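Local coordinates for odorant binding protein (AGAP010409-PA) (Anopheles gambiae, PDB 3L4L) that probably binds odorant molecules and holds a benzaldehyde in this crystal, at residues K88-I93 and A100-Q105. Numbering follows the deposited sequence.
Sequences KNLETI and AYSAFQ. With HBX (benzaldehyde), chain B.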
ATOM      1  N   LYS A  88       3.612   4.907 -12.948  1.00 21.76           N
ATOM      2  CA  LYS A  88       4.238   3.631 -12.596  1.00 14.84           C
ATOM      3  C   LYS A  88       3.881   2.511 -13.565  1.00 17.39           C
ATOM      4  O   LYS A  88       4.441   1.420 -13.484  1.00 21.79           O
ATOM      5  CB  LYS A  88       3.855   3.211 -11.184  1.00 16.38           C
ATOM      6  CG  LYS A  88       3.964   4.325 -10.197  1.00 19.20           C
ATOM      7  CD  LYS A  88       4.560   3.852  -8.920  1.00 28.09           C
ATOM      8  CE  LYS A  88       6.040   4.116  -8.899  1.00 23.38           C
ATOM      9  NZ  LYS A  88       6.419   4.333  -7.491  1.00 23.87           N
ATOM     10  N   ASN A  89       2.938   2.772 -14.462  1.00 13.17           N
ATOM     11  CA  ASN A  89       2.602   1.808 -15.503  1.00 14.85           C
ATOM     12  C   ASN A  89       2.318   0.433 -14.889  1.00 15.78           C
ATOM     13  O   ASN A  89       2.831  -0.595 -15.340  1.00 15.72           O
ATOM     14  CB  ASN A  89       3.751   1.729 -16.503  1.00 13.76           C
ATOM     15  CG  ASN A  89       4.196   3.103 -16.984  1.00 26.46           C
ATOM     16  OD1 ASN A  89       3.412   3.848 -17.573  1.00 30.53           O
ATOM     17  ND2 ASN A  89       5.461   3.442 -16.736  1.00 29.71           N
ATOM     18  N   LEU A  90       1.499   0.438 -13.845  1.00 11.76           N
ATOM     19  CA  LEU A  90       1.253  -0.747 -13.035  1.00 13.93           C
ATOM     20  C   LEU A  90       0.749  -1.933 -13.843  1.00 13.65           C
ATOM     21  O   LEU A  90       1.071  -3.077 -13.536  1.00 17.70           O
ATOM     22  CB  LEU A  90       0.239  -0.430 -11.930  1.00 11.25           C
ATOM     23  CG  LEU A  90       0.618   0.699 -10.971  1.00 12.35           C
ATOM     24  CD1 LEU A  90      -0.556   1.007 -10.058  1.00 17.50           C
ATOM     25  CD2 LEU A  90       1.868   0.335 -10.174  1.00 12.74           C
ATOM     26  N   GLU A  91      -0.055  -1.659 -14.861  1.00  9.57           N
ATOM     27  CA  GLU A  91      -0.650  -2.695 -15.695  0.51 18.97           C
ATOM     28  C   GLU A  91       0.406  -3.456 -16.491  1.00 17.61           C
ATOM     29  O   GLU A  91       0.113  -4.479 -17.103  1.00 23.89           O
ATOM     30  CB  GLU A  91      -1.681  -2.081 -16.651  0.51 23.32           C
ATOM     31  CG  GLU A  91      -1.079  -1.356 -17.853  0.51 23.82           C
ATOM     32  CD  GLU A  91      -0.639   0.075 -17.553  0.51 29.44           C
ATOM     33  OE1 GLU A  91      -0.126   0.738 -18.481  0.51 27.75           O
ATOM     34  OE2 GLU A  91      -0.807   0.541 -16.404  0.51 20.00           O
ATOM     35  N   THR A  92       1.632  -2.937 -16.499  1.00 16.07           N
ATOM     36  CA  THR A  92       2.728  -3.575 -17.231  1.00 17.74           C
ATOM     37  C   THR A  92       3.629  -4.383 -16.306  1.00 21.89           C
ATOM     38  O   THR A  92       4.540  -5.079 -16.756  1.00 18.32           O
ATOM     39  CB  THR A  92       3.607  -2.549 -17.971  1.00 15.18           C
ATOM     40  OG1 THR A  92       4.517  -1.939 -17.049  1.00 26.85           O
ATOM     41  CG2 THR A  92       2.753  -1.489 -18.634  1.00 24.22           C
ATOM     42  N   ILE A  93       3.387  -4.278 -15.008  1.00 15.32           N
ATOM     43  CA  ILE A  93       4.154  -5.057 -14.045  1.00 14.20           C
ATOM     44  C   ILE A  93       3.466  -6.403 -13.830  1.00 17.08           C
ATOM     45  O   ILE A  93       2.385  -6.470 -13.251  1.00 15.42           O
ATOM     46  CB  ILE A  93       4.274  -4.318 -12.704  1.00 14.52           C
ATOM     47  CG1 ILE A  93       4.962  -2.964 -12.908  1.00 12.71           C
ATOM     48  CG2 ILE A  93       5.045  -5.161 -11.696  1.00 13.61           C
ATOM     49  CD1 ILE A  93       4.993  -2.125 -11.657  1.00 17.15           C
ATOM     50  N   ALA A 100       1.986  -4.112  -6.536  1.00  9.52           N
ATOM     51  CA  ALA A 100       1.395  -3.518  -5.342  1.00  9.96           C
ATOM     52  C   ALA A 100       2.417  -2.641  -4.631  1.00  9.07           C
ATOM     53  O   ALA A 100       2.113  -1.528  -4.208  1.00  8.73           O
ATOM     54  CB  ALA A 100       0.868  -4.600  -4.405  1.00  8.26           C
ATOM     55  N   TYR A 101       3.640  -3.142  -4.504  1.00  9.67           N
ATOM     56  CA  TYR A 101       4.687  -2.378  -3.832  1.00 11.00           C
ATOM     57  C   TYR A 101       5.018  -1.092  -4.590  1.00 11.20           C
ATOM     58  O   TYR A 101       5.214  -0.030  -3.996  1.00 10.41           O
ATOM     59  CB  TYR A 101       5.933  -3.241  -3.672  1.00 11.50           C
ATOM     60  CG  TYR A 101       7.029  -2.608  -2.862  1.00 11.28           C
ATOM     61  CD1 TYR A 101       8.099  -1.976  -3.486  1.00 16.62           C
ATOM     62  CD2 TYR A 101       7.009  -2.657  -1.472  1.00 15.32           C
ATOM     63  CE1 TYR A 101       9.115  -1.413  -2.750  1.00 17.00           C
ATOM     64  CE2 TYR A 101       8.022  -2.097  -0.726  1.00 17.70           C
ATOM     65  CZ  TYR A 101       9.074  -1.472  -1.375  1.00 22.93           C
ATOM     66  OH  TYR A 101      10.093  -0.903  -0.643  1.00 21.82           O
ATOM     67  N   SER A 102       5.060  -1.185  -5.912  1.00  9.93           N
ATOM     68  CA  SER A 102       5.302  -0.010  -6.730  1.00  9.51           C
ATOM     69  C   SER A 102       4.206   1.042  -6.527  1.00 17.85           C
ATOM     70  O   SER A 102       4.495   2.234  -6.409  1.00 13.09           O
ATOM     71  CB  SER A 102       5.444  -0.396  -8.205  1.00 11.67           C
ATOM     72  OG  SER A 102       5.616   0.759  -9.007  1.00 23.59           O
ATOM     73  N   ALA A 103       2.954   0.600  -6.451  1.00 10.30           N
ATOM     74  CA  ALA A 103       1.834   1.520  -6.240  1.00 10.09           C
ATOM     75  C   ALA A 103       1.935   2.154  -4.857  1.00 10.44           C
ATOM     76  O   ALA A 103       1.681   3.346  -4.684  1.00 12.94           O
ATOM     77  CB  ALA A 103       0.504   0.787  -6.389  1.00 11.21           C
ATOM     78  N   PHE A 104       2.304   1.339  -3.876  1.00 10.79           N
ATOM     79  CA  PHE A 104       2.483   1.805  -2.511  1.00 12.98           C
ATOM     80  C   PHE A 104       3.532   2.911  -2.430  1.00 12.75           C
ATOM     81  O   PHE A 104       3.434   3.804  -1.595  1.00 13.66           O
ATOM     82  CB  PHE A 104       2.889   0.651  -1.593  1.00  7.85           C
ATOM     83  CG  PHE A 104       3.258   1.097  -0.203  1.00 15.35           C
ATOM     84  CD1 PHE A 104       4.581   1.103   0.210  1.00 21.44           C
ATOM     85  CD2 PHE A 104       2.280   1.537   0.680  1.00 20.87           C
ATOM     86  CE1 PHE A 104       4.930   1.533   1.486  1.00 30.30           C
ATOM     87  CE2 PHE A 104       2.617   1.967   1.960  1.00 26.12           C
ATOM     88  CZ  PHE A 104       3.944   1.967   2.363  1.00 31.55           C
ATOM     89  N   GLN A 105       4.542   2.843  -3.288  1.00  8.89           N
ATOM     90  CA  GLN A 105       5.611   3.840  -3.245  1.00 14.23           C
ATOM     91  C   GLN A 105       5.075   5.253  -3.484  1.00 15.91           C
ATOM     92  O   GLN A 105       5.663   6.235  -3.031  1.00 11.76           O
ATOM     93  CB  GLN A 105       6.756   3.467  -4.192  0.65 16.27           C
ATOM     94  CG  GLN A 105       7.473   2.175  -3.769  0.65 14.06           C
ATOM     95  CD  GLN A 105       8.050   2.256  -2.364  0.65 17.30           C
ATOM     96  OE1 GLN A 105       8.022   1.282  -1.606  0.65 24.14           O
ATOM     97  NE2 GLN A 105       8.571   3.422  -2.006  0.65 14.35           N
TER
HETATM   98  C1' HBX B 200      -0.339  -1.972  -2.077  1.00 20.88           C
HETATM   99  O1' HBX B 200      -0.583  -3.016  -1.490  1.00 35.75           O
HETATM  100  C1  HBX B 200      -0.759  -0.706  -1.449  1.00 15.85           C
HETATM  101  C2  HBX B 200      -0.901   0.450  -2.214  1.00 15.66           C
HETATM  102  C3  HBX B 200      -1.314   1.625  -1.599  1.00 19.12           C
HETATM  103  C4  HBX B 200      -1.582   1.635  -0.238  1.00 16.98           C
HETATM  104  C5  HBX B 200      -1.442   0.481   0.524  1.00 17.60           C
HETATM  105  C6  HBX B 200      -1.029  -0.694  -0.084  1.00 17.21           C
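Lys88 reaches across to helix 96-105 and gives the one hydrogen bond that joins the two segments: its NZ donates to the backbone O of Ser102 at 3.0 Å. The ammonium comes in 23° off the carbonyl plane, and the C=O...N angle is 141°. The chain bends at chi2 and again at chi3, which folds it over the serine, with CD 3.3 Å from Ser102 OG, while NZ ends beside CB of Gln105.

The apolar part is small. Leu90 sets CD1 against CB of Ala103 at 3.8 Å, and its other branch, CD2, lies by the same CB. Ile93 adds CD1, 3.9 Å from CB of Ser102. Leu85 of helix 75-86 touches both Leu90 and Ala103.

Within 88-93, O of Asn89 accepts from both N and OG1 of Thr92, the hydroxyl bond being 2.8 Å long, which ties up the short 3-10 turn between the helices.

On the benzaldehyde side, Ala100 and Phe104 point away from this loop, and the ligand's C4 sits in plane at the edge of the Phe104 ring. The polar link to the loop thus rests on one partly exposed lysine, whose amine can probably shift its reach, whereas Leu90 on Ala103 is the buried part.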